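Phenylacetic acid degradation protein paaI (Escherichia coli, PDB 2FS2) hydrolyses ring-hydroxylated phenylacetyl-CoA thioesters in the phenylacetate degradation pathway, working as a hot dog-fold homotetramer. Local coordinates at residues T40-A43 with Q44-N47; Q56-S59 with L60-A64; T63-A66 with Y67-S71; E114-N117 with Q118-T122. All coordinates share one frame; numbering follows the deposited sequence.

Contact 1. Residues T40-A43 with Q44-N47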
loop_
_atom_site.group_PDB
_atom_site.type_symbol
_atom_site.label_atom_id
_atom_site.label_comp_id
_atom_site.label_asym_id
_atom_site.label_seq_id
_atom_site.Cartn_x
_atom_site.Cartn_y
_atom_site.Cartn_z
ATOM N N THR B 40 -9.220 16.759 -18.556
ATOM C CA THR B 40 -8.103 17.380 -19.254
ATOM C C THR B 40 -7.257 18.146 -18.239
ATOM O O THR B 40 -7.774 18.781 -17.340
ATOM C CB THR B 40 -8.691 18.245 -20.392
ATOM O OG1 THR B 40 -9.373 17.340 -21.324
ATOM C CG2 THR B 40 -7.582 18.991 -21.239
ATOM N N VAL B 41 -5.944 17.993 -18.308
ATOM C CA VAL B 41 -5.029 18.743 -17.442
ATOM C C VAL B 41 -4.912 20.167 -18.050
ATOM O O VAL B 41 -4.506 20.299 -19.212
ATOM C CB VAL B 41 -3.687 18.069 -17.504
ATOM C CG1 VAL B 41 -2.643 18.877 -16.726
ATOM C CG2 VAL B 41 -3.833 16.578 -17.045
ATOM N N THR B 42 -5.400 21.156 -17.295
ATOM C CA THR B 42 -5.251 22.595 -17.476
ATOM C C THR B 42 -4.035 23.138 -16.707
ATOM O O THR B 42 -3.514 22.482 -15.757
ATOM C CB THR B 42 -6.476 23.262 -16.878
ATOM O OG1 THR B 42 -6.569 22.897 -15.488
ATOM C CG2 THR B 42 -7.731 22.711 -17.483
ATOM N N ALA B 43 -3.596 24.351 -17.058
ATOM C CA ALA B 43 -2.365 24.941 -16.451
ATOM C C ALA B 43 -2.450 25.165 -14.907
ATOM O O ALA B 43 -1.467 24.944 -14.154
ATOM C CB ALA B 43 -1.955 26.227 -17.177
ATOM N N GLN B 44 -3.633 25.571 -14.465
ATOM C CA GLN B 44 -4.015 25.672 -13.071
ATOM C C GLN B 44 -3.641 24.431 -12.232
ATOM O O GLN B 44 -3.490 24.516 -11.015
ATOM C CB GLN B 44 -5.539 25.876 -13.005
ATOM C CG GLN B 44 -6.121 27.021 -13.879
ATOM C CD GLN B 44 -6.452 26.631 -15.338
ATOM O OE1 GLN B 44 -5.573 26.660 -16.226
ATOM N NE2 GLN B 44 -7.726 26.289 -15.589
HETATM N N MSE B 45 -3.474 23.273 -12.831
HETATM C CA MSE B 45 -3.230 22.087 -11.973
HETATM C C MSE B 45 -1.770 21.675 -11.811
HETATM O O MSE B 45 -1.476 20.696 -11.101
HETATM C CB MSE B 45 -4.038 20.859 -12.432
HETATM C CG MSE B 45 -5.261 21.198 -13.253
HETATM SE SE MSE B 45 -6.317 19.606 -13.676
HETATM C CE MSE B 45 -4.928 18.289 -13.495
ATOM N N LEU B 46 -0.880 22.425 -12.466
ATOM C CA LEU B 46 0.564 22.116 -12.557
ATOM C C LEU B 46 1.471 22.567 -11.373
ATOM O O LEU B 46 1.316 23.644 -10.822
ATOM C CB LEU B 46 1.124 22.718 -13.866
ATOM C CG LEU B 46 0.490 22.400 -15.222
ATOM C CD1 LEU B 46 1.268 23.211 -16.330
ATOM C CD2 LEU B 46 0.487 20.884 -15.540
ATOM N N ASN B 47 2.434 21.719 -11.030
ATOM C CA ASN B 47 3.525 22.022 -10.109
ATOM C C ASN B 47 4.706 22.703 -10.829
ATOM O O ASN B 47 4.577 23.117 -11.996
ATOM C CB ASN B 47 4.043 20.715 -9.567
ATOM C CG ASN B 47 4.598 19.828 -10.671
ATOM O OD1 ASN B 47 5.143 20.310 -11.705
ATOM N ND2 ASN B 47 4.437 18.527 -10.490
#

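Contact 2. Residues Q56-S59 with L60-A64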
loop_
_atom_site.group_PDB
_atom_site.type_symbol
_atom_site.label_atom_id
_atom_site.label_comp_id
_atom_site.label_asym_id
_atom_site.label_seq_id
_atom_site.Cartn_x
_atom_site.Cartn_y
_atom_site.Cartn_z
ATOM N N GLN B 56 -4.596 16.234 -7.733
ATOM C CA GLN B 56 -5.552 16.262 -8.861
ATOM C C GLN B 56 -5.633 14.887 -9.497
ATOM O O GLN B 56 -6.698 14.489 -9.933
ATOM C CB GLN B 56 -5.150 17.290 -9.949
ATOM C CG GLN B 56 -5.677 18.776 -9.744
ATOM C CD GLN B 56 -4.685 19.704 -8.929
ATOM O OE1 GLN B 56 -3.865 19.201 -8.143
ATOM N NE2 GLN B 56 -4.804 21.057 -9.103
ATOM N N LEU B 57 -4.477 14.231 -9.631
ATOM C CA LEU B 57 -4.424 12.884 -10.097
ATOM C C LEU B 57 -5.112 11.977 -9.104
ATOM O O LEU B 57 -5.959 11.212 -9.526
ATOM C CB LEU B 57 -3.006 12.420 -10.193
ATOM C CG LEU B 57 -2.256 12.746 -11.449
ATOM C CD1 LEU B 57 -1.046 11.808 -11.550
ATOM C CD2 LEU B 57 -3.212 12.628 -12.656
ATOM N N PHE B 58 -4.781 12.084 -7.799
ATOM C CA PHE B 58 -5.468 11.309 -6.776
ATOM C C PHE B 58 -6.986 11.558 -6.924
ATOM O O PHE B 58 -7.777 10.652 -6.857
ATOM C CB PHE B 58 -4.982 11.667 -5.347
ATOM C CG PHE B 58 -5.755 10.949 -4.249
ATOM C CD1 PHE B 58 -5.354 9.739 -3.792
ATOM C CD2 PHE B 58 -6.930 11.455 -3.746
ATOM C CE1 PHE B 58 -6.121 9.040 -2.838
ATOM C CE2 PHE B 58 -7.691 10.766 -2.793
ATOM C CZ PHE B 58 -7.277 9.583 -2.338
ATOM N N SER B 59 -7.392 12.773 -7.201
ATOM C CA SER B 59 -8.829 13.089 -7.221
ATOM C C SER B 59 -9.542 12.484 -8.384
ATOM O O SER B 59 -10.731 12.048 -8.251
ATOM C CB SER B 59 -9.081 14.576 -7.280
ATOM O OG SER B 59 -8.572 15.143 -6.100
ATOM N N LEU B 60 -8.823 12.375 -9.497
ATOM C CA LEU B 60 -9.372 11.735 -10.604
ATOM C C LEU B 60 -9.561 10.241 -10.337
ATOM O O LEU B 60 -10.539 9.645 -10.783
ATOM C CB LEU B 60 -8.439 11.946 -11.819
ATOM C CG LEU B 60 -8.769 11.209 -13.130
ATOM C CD1 LEU B 60 -10.176 11.630 -13.680
ATOM C CD2 LEU B 60 -7.699 11.549 -14.202
ATOM N N ALA B 61 -8.558 9.605 -9.693
ATOM C CA ALA B 61 -8.640 8.174 -9.460
ATOM C C ALA B 61 -9.789 7.875 -8.459
ATOM O O ALA B 61 -10.518 6.908 -8.610
ATOM C CB ALA B 61 -7.250 7.607 -8.934
ATOM N N ASP B 62 -9.992 8.760 -7.534
ATOM C CA ASP B 62 -10.877 8.590 -6.403
ATOM C C ASP B 62 -12.253 8.832 -6.915
ATOM O O ASP B 62 -13.219 8.277 -6.402
ATOM C CB ASP B 62 -10.523 9.678 -5.371
ATOM C CG ASP B 62 -11.309 9.557 -4.047
ATOM O OD1 ASP B 62 -11.673 8.408 -3.611
ATOM O OD2 ASP B 62 -11.568 10.558 -3.335
ATOM N N THR B 63 -12.363 9.642 -7.961
ATOM C CA THR B 63 -13.663 9.809 -8.584
ATOM C C THR B 63 -14.083 8.554 -9.369
ATOM O O THR B 63 -15.257 8.146 -9.289
ATOM C CB THR B 63 -13.624 11.025 -9.528
ATOM O OG1 THR B 63 -13.345 12.201 -8.767
ATOM C CG2 THR B 63 -14.957 11.311 -10.084
ATOM N N ALA B 64 -13.204 7.950 -10.202
ATOM C CA ALA B 64 -13.589 6.736 -10.865
ATOM C C ALA B 64 -13.884 5.669 -9.808
ATOM O O ALA B 64 -14.761 4.846 -9.957
ATOM C CB ALA B 64 -12.410 6.189 -11.841
#

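Contact 3. Residues T63-A66 with Y67-S71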
loop_
_atom_site.group_PDB
_atom_site.type_symbol
_atom_site.label_atom_id
_atom_site.label_comp_id
_atom_site.label_asym_id
_atom_site.label_seq_id
_atom_site.Cartn_x
_atom_site.Cartn_y
_atom_site.Cartn_z
ATOM N N THR B 63 -12.363 9.642 -7.961
ATOM C CA THR B 63 -13.663 9.809 -8.584
ATOM C C THR B 63 -14.083 8.554 -9.369
ATOM O O THR B 63 -15.257 8.146 -9.289
ATOM C CB THR B 63 -13.624 11.025 -9.528
ATOM O OG1 THR B 63 -13.345 12.201 -8.767
ATOM C CG2 THR B 63 -14.957 11.311 -10.084
ATOM N N ALA B 64 -13.204 7.950 -10.202
ATOM C CA ALA B 64 -13.589 6.736 -10.865
ATOM C C ALA B 64 -13.884 5.669 -9.808
ATOM O O ALA B 64 -14.761 4.846 -9.957
ATOM C CB ALA B 64 -12.410 6.189 -11.841
ATOM N N PHE B 65 -13.076 5.655 -8.770
ATOM C CA PHE B 65 -13.326 4.719 -7.686
ATOM C C PHE B 65 -14.779 4.889 -6.989
ATOM O O PHE B 65 -15.473 3.897 -6.754
ATOM C CB PHE B 65 -12.183 4.949 -6.694
ATOM C CG PHE B 65 -12.279 4.134 -5.454
ATOM C CD1 PHE B 65 -12.677 2.828 -5.492
ATOM C CD2 PHE B 65 -11.835 4.641 -4.268
ATOM C CE1 PHE B 65 -12.789 2.040 -4.269
ATOM C CE2 PHE B 65 -11.881 3.819 -3.059
ATOM C CZ PHE B 65 -12.420 2.551 -3.098
ATOM N N ALA B 66 -15.137 6.110 -6.590
ATOM C CA ALA B 66 -16.436 6.406 -5.984
ATOM C C ALA B 66 -17.528 5.941 -6.950
ATOM O O ALA B 66 -18.493 5.290 -6.517
ATOM C CB ALA B 66 -16.602 7.982 -5.621
ATOM N N TYR B 67 -17.366 6.177 -8.272
ATOM C CA TYR B 67 -18.431 5.778 -9.199
ATOM C C TYR B 67 -18.574 4.269 -9.293
ATOM O O TYR B 67 -19.677 3.736 -9.194
ATOM C CB TYR B 67 -18.285 6.485 -10.594
ATOM C CG TYR B 67 -18.713 7.928 -10.415
ATOM C CD1 TYR B 67 -17.892 8.850 -9.830
ATOM C CD2 TYR B 67 -20.010 8.319 -10.705
ATOM C CE1 TYR B 67 -18.301 10.153 -9.592
ATOM C CE2 TYR B 67 -20.453 9.636 -10.501
ATOM C CZ TYR B 67 -19.587 10.564 -9.949
ATOM O OH TYR B 67 -20.052 11.851 -9.718
ATOM N N ALA B 68 -17.455 3.571 -9.469
ATOM C CA ALA B 68 -17.487 2.164 -9.617
ATOM C C ALA B 68 -18.050 1.515 -8.311
ATOM O O ALA B 68 -18.866 0.612 -8.394
ATOM C CB ALA B 68 -16.036 1.618 -9.926
ATOM N N CYS B 69 -17.625 1.963 -7.131
ATOM C CA CYS B 69 -18.068 1.262 -5.949
ATOM C C CYS B 69 -19.447 1.713 -5.426
ATOM O O CYS B 69 -19.965 1.147 -4.426
ATOM C CB CYS B 69 -17.065 1.355 -4.818
ATOM S SG CYS B 69 -16.938 2.875 -3.912
ATOM N N ASN B 70 -20.019 2.715 -6.078
ATOM C CA ASN B 70 -21.370 3.166 -5.701
ATOM C C ASN B 70 -22.369 2.756 -6.712
ATOM O O ASN B 70 -23.577 2.958 -6.526
ATOM C CB ASN B 70 -21.399 4.671 -5.425
ATOM C CG ASN B 70 -20.882 4.967 -3.994
ATOM O OD1 ASN B 70 -21.600 4.768 -3.022
ATOM N ND2 ASN B 70 -19.610 5.367 -3.871
ATOM N N SER B 71 -21.892 2.083 -7.735
ATOM C CA SER B 71 -22.680 1.794 -8.922
ATOM C C SER B 71 -23.736 0.759 -8.697
ATOM O O SER B 71 -24.606 0.686 -9.527
ATOM C CB SER B 71 -21.793 1.246 -10.040
ATOM O OG SER B 71 -21.298 -0.007 -9.664
#

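Contact 4. Residues E114-N117 with Q118-T122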
loop_
_atom_site.group_PDB
_atom_site.type_symbol
_atom_site.label_atom_id
_atom_site.label_comp_id
_atom_site.label_asym_id
_atom_site.label_seq_id
_atom_site.Cartn_x
_atom_site.Cartn_y
_atom_site.Cartn_z
ATOM N N GLU B 114 -6.941 2.487 -13.204
ATOM C CA GLU B 114 -5.738 2.851 -13.974
ATOM C C GLU B 114 -6.010 4.179 -14.663
ATOM O O GLU B 114 -7.038 4.322 -15.327
ATOM C CB GLU B 114 -5.482 1.754 -14.996
ATOM C CG GLU B 114 -4.314 2.076 -15.990
ATOM C CD GLU B 114 -3.763 0.829 -16.689
ATOM O OE1 GLU B 114 -4.492 -0.223 -16.676
ATOM O OE2 GLU B 114 -2.592 0.876 -17.252
ATOM N N ILE B 115 -5.026 5.075 -14.647
ATOM C CA ILE B 115 -5.086 6.322 -15.385
ATOM C C ILE B 115 -4.098 6.308 -16.587
ATOM O O ILE B 115 -2.925 6.036 -16.418
ATOM C CB ILE B 115 -4.835 7.614 -14.468
ATOM C CG1 ILE B 115 -5.763 7.680 -13.230
ATOM C CG2 ILE B 115 -4.941 8.946 -15.308
ATOM C CD1 ILE B 115 -5.527 8.947 -12.323
ATOM N N VAL B 116 -4.628 6.607 -17.764
ATOM C CA VAL B 116 -3.958 6.463 -19.029
ATOM C C VAL B 116 -4.108 7.800 -19.726
ATOM O O VAL B 116 -5.164 8.461 -19.556
ATOM C CB VAL B 116 -4.665 5.322 -19.813
ATOM C CG1 VAL B 116 -4.367 5.346 -21.227
ATOM C CG2 VAL B 116 -4.231 3.878 -19.239
ATOM N N ASN B 117 -3.059 8.248 -20.435
ATOM C CA ASN B 117 -3.175 9.490 -21.168
ATOM C C ASN B 117 -3.583 9.272 -22.604
ATOM O O ASN B 117 -3.894 8.140 -23.018
ATOM C CB ASN B 117 -1.911 10.305 -21.080
ATOM C CG ASN B 117 -0.788 9.699 -21.912
ATOM O OD1 ASN B 117 -0.994 8.826 -22.764
ATOM N ND2 ASN B 117 0.395 10.140 -21.650
ATOM N N GLN B 118 -3.631 10.365 -23.391
ATOM C CA GLN B 118 -4.112 10.227 -24.760
ATOM C C GLN B 118 -3.098 9.394 -25.637
ATOM O O GLN B 118 -3.463 8.820 -26.665
ATOM C CB GLN B 118 -4.432 11.624 -25.381
ATOM C CG GLN B 118 -3.090 12.345 -25.666
ATOM C CD GLN B 118 -2.571 13.111 -24.476
ATOM O OE1 GLN B 118 -2.987 12.927 -23.288
ATOM N NE2 GLN B 118 -1.648 13.981 -24.757
ATOM N N GLN B 119 -1.855 9.245 -25.239
ATOM C CA GLN B 119 -0.966 8.366 -26.031
ATOM C C GLN B 119 -1.130 6.908 -25.610
ATOM O O GLN B 119 -0.302 6.041 -25.974
ATOM C CB GLN B 119 0.507 8.772 -25.820
ATOM C CG GLN B 119 0.905 10.111 -26.519
ATOM C CD GLN B 119 0.704 10.022 -28.099
ATOM O OE1 GLN B 119 1.478 9.281 -28.809
ATOM N NE2 GLN B 119 -0.366 10.718 -28.633
ATOM N N GLN B 120 -2.119 6.623 -24.756
ATOM C CA GLN B 120 -2.263 5.290 -24.164
ATOM C C GLN B 120 -1.086 4.903 -23.267
ATOM O O GLN B 120 -0.764 3.753 -23.147
ATOM C CB GLN B 120 -2.423 4.255 -25.269
ATOM C CG GLN B 120 -3.655 3.290 -25.193
ATOM C CD GLN B 120 -4.980 4.005 -24.837
ATOM O OE1 GLN B 120 -5.240 5.137 -25.353
ATOM N NE2 GLN B 120 -5.825 3.354 -23.938
ATOM N N LYS B 121 -0.456 5.858 -22.632
ATOM C CA LYS B 121 0.571 5.543 -21.682
ATOM C C LYS B 121 -0.054 5.628 -20.272
ATOM O O LYS B 121 -0.775 6.531 -19.948
ATOM C CB LYS B 121 1.791 6.505 -21.902
ATOM C CG LYS B 121 2.276 6.581 -23.341
ATOM C CD LYS B 121 3.577 5.713 -23.688
ATOM C CE LYS B 121 4.900 6.573 -23.981
ATOM N NZ LYS B 121 6.278 5.854 -23.801
ATOM N N THR B 122 0.190 4.634 -19.442
ATOM C CA THR B 122 -0.077 4.755 -17.979
ATOM C C THR B 122 0.550 5.850 -17.196
ATOM O O THR B 122 1.751 5.938 -17.055
ATOM C CB THR B 122 0.277 3.477 -17.294
ATOM O OG1 THR B 122 -0.175 2.417 -18.158
ATOM C CG2 THR B 122 -0.665 3.373 -16.048
#

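Contact 1. Residues T40-A43 with Q44-N47
Thr42 and Ala43 offer their carbonyls to the two residues that close this turn. Met45 N donates to Thr42 O at 3.0 Å. Leu46 N donates to Ala43 O at 3.1 Å. Both bonds are nearly straight at the hydrogen, 164° and 166°. Each donor stands above its carbonyl plane, which goes with the tight three-residue spacing of a 3-10 turn. The side chain of Gln44 is bent at chi2 (86°), and this folds its amide back over Thr42. Gln44 NE2 comes to 3.5 Å from Thr42 CB. Gln44 OE1 faces Ala43 N, but the angle is too poor for a bond. Met45 is a selenomethionine and crosses Thr42 at about a right angle, with Met45 CG 3.1 Å from Thr42 OG1. Beyond the selenium, Met45 CE rests 4.0 Å from Val41 CG1. Val41 CG1 also meets Leu46 CD2 at 3.9 Å. An alanine in place of Leu46 would probably keep the backbone bond but take away one of the two methyls against Val41 CG1 and leave Ala43 O less shielded. Asn47 OD1 accepts from the backbone N of His49 and Ser51. The turn lies between strand 34-40 and helix 54-70. Val41 pairs by backbone with Gly92 and Asp93 and packs on Leu95 of strand 94-101, while Met45 bonds by backbone to His53.

Contact 2. Residues Q56-S59 with L60-A64
Phe58 and Ser59 meet Asp62 and Thr63 one turn further along helix 54-70, the central helix that the curved antiparallel sheet wraps in the hot dog fold. The backbone bonds follow the alpha-helical i to i+4 pattern. Leu60 N donates to Gln56 O at 3.0 Å, and Ala61 N to Leu57 O and Asp62 N to Phe58 O continue the series. Ser59 O is gripped twice by one residue. Thr63 N reaches Ser59 O at 2.9 Å and Thr63 OG1 reaches the same Ser59 O at 2.7 Å, from opposite faces of the carbonyl plane. Thr63 OG1 can do this because chi1 of -62° sets it beside its own backbone N, turned back toward the preceding turn. The buried hydroxyl is thus satisfied inside the helix. Ser59 OG behaves in the same way and bonds to Gly55 O. On another side of the helix, Phe58 and Asp62 both hold CG anti to the backbone N. Their side chains therefore leave the helix in similar fashion and approach obliquely. Asp62 OD2 comes to 3.9 Å from Phe58 CE2, and the carboxylate and ring planes are 41° apart. This is packing, not a polar bond. Leu60 packs on Val37 and Met39 of strand 34-40 and on Leu95 and Ala97 of strand 94-101. Phe58 and Ala61 touch Phe126 of strand 122-132. The Phe58 ring also meets Phe58 of the second subunit, and Asp62 packs on Gly54 of that subunit, so this side of the helix belongs to a subunit interface.

Contact 3. Residues T63-A66 with Y67-S71
Thr63 and Tyr67 lie side by side along the C-terminal half of helix 54-70 and point the same way. Thr63 CG2 touches Tyr67 CE1 at 3.6 Å, close to the ring rim. Thr63 O accepts from Tyr67 N, though its modelled place is less sure. Ala64 O accepts from Ala68 N at 3.0 Å in a plain helical bond. Phe65 O takes Cys69 N at 2.9 Å. The sulfur of Cys69 sits between the backbone N and the carbonyl carbon (chi1 76°) and so turns back to the Phe65 ring. Cys69 SG lies 4.7 Å from the centroid of the Phe65 ring, 26° off the normal, an oblique sulfur-aromatic contact. Ala66 O has a side-chain donor as well as a backbone one. Asn70 ND2 reaches Ala66 O at 2.9 Å with the oxygen in the amide plane, and Asn70 N adds a weak bond. Tyr67 OH is bonded to Asp17, and its ring packs on Met13 and Tyr14 of helix 2-15. An alanine at Tyr67 would probably leave Asp17 without this mate and open a gap between the two helices. Ser71 OG donates to Ala68 O at 2.8 Å. Buried polar groups therefore tie the helix end to the chain, Tyr67 to Asp17, Asn70 OD1 to Ala76 N and Ser71 OG to Gly33 N, and the Asn70 amide is held from turning at both its ends.

Contact 4. Residues E114-N117 with Q118-T122
Glu114 and Thr122 make the bond between side chains. Thr122 OG1 donates to Glu114 OE2 at 3.0 Å, meeting the oxygen nearly along its C-O axis. Thr122 CG2 lies 3.4 Å from Glu114 OE2. The other carboxylate oxygen, Glu114 OE1, forms a salt bridge with Arg102 of the third subunit, so one carboxylate serves hairpin and assembly. Asn117 N donates to Lys121 O at 2.9 Å, and Gln120 N to Asn117 O at 2.9 Å. They close a type I turn from Asn117 to Gln120 followed by a G1 bulge, with Gln120 in the left-handed region (phi 64°). The hairpin joins strands 108-116 and 122-132, where Val116 and Thr122 form an antiparallel non-hydrogen-bonded pair. The side chain of Asn117 binds backbone inside the turn. Its chi1 of 72° swings Asn117 OD1 over the turn to accept from Lys121 N at 3.0 Å, the donor standing above the amide plane. Gln119 N adds a weak bond to the same oxygen, as in an Asx turn. The bent Gln118 chain turns its amide back to the start of strand 94-101, OE1 to Thr94 N and NE2 to Asp93 OD1. Two CA-H...O contacts also cross: Val116 CA to Lys121 O (3.3 Å) and Thr122 CA to Ile115 O (3.5 Å). Packing adds to these. Val116 CG1 presses on Gln120 CA at 3.6 Å. Ile115 reaches Leu60 and Ala61 on helix 54-70.

How the contacts relate
Contacts 2 and 3 are successive parts of helix 54-70 and share Thr63 and Ala64; their centres are 10 Å apart. Contact 1 leads into this helix from strand 34-40 and touches contact 2 where Met45 CB lies 3.4 Å from Gln56 NE2. Contact 4 reaches the helix from the sheet. Ile115 CD1 packs 3.6 Å from Leu57 O and 3.9 Å from Leu60 CD2. Contacts 1 and 4 do not touch; their nearest atoms are about 7 Å apart. As in other hot dog thioesterases, the active site probably lies at a subunit interface near the helix start, nearer contact 2 than contact 3.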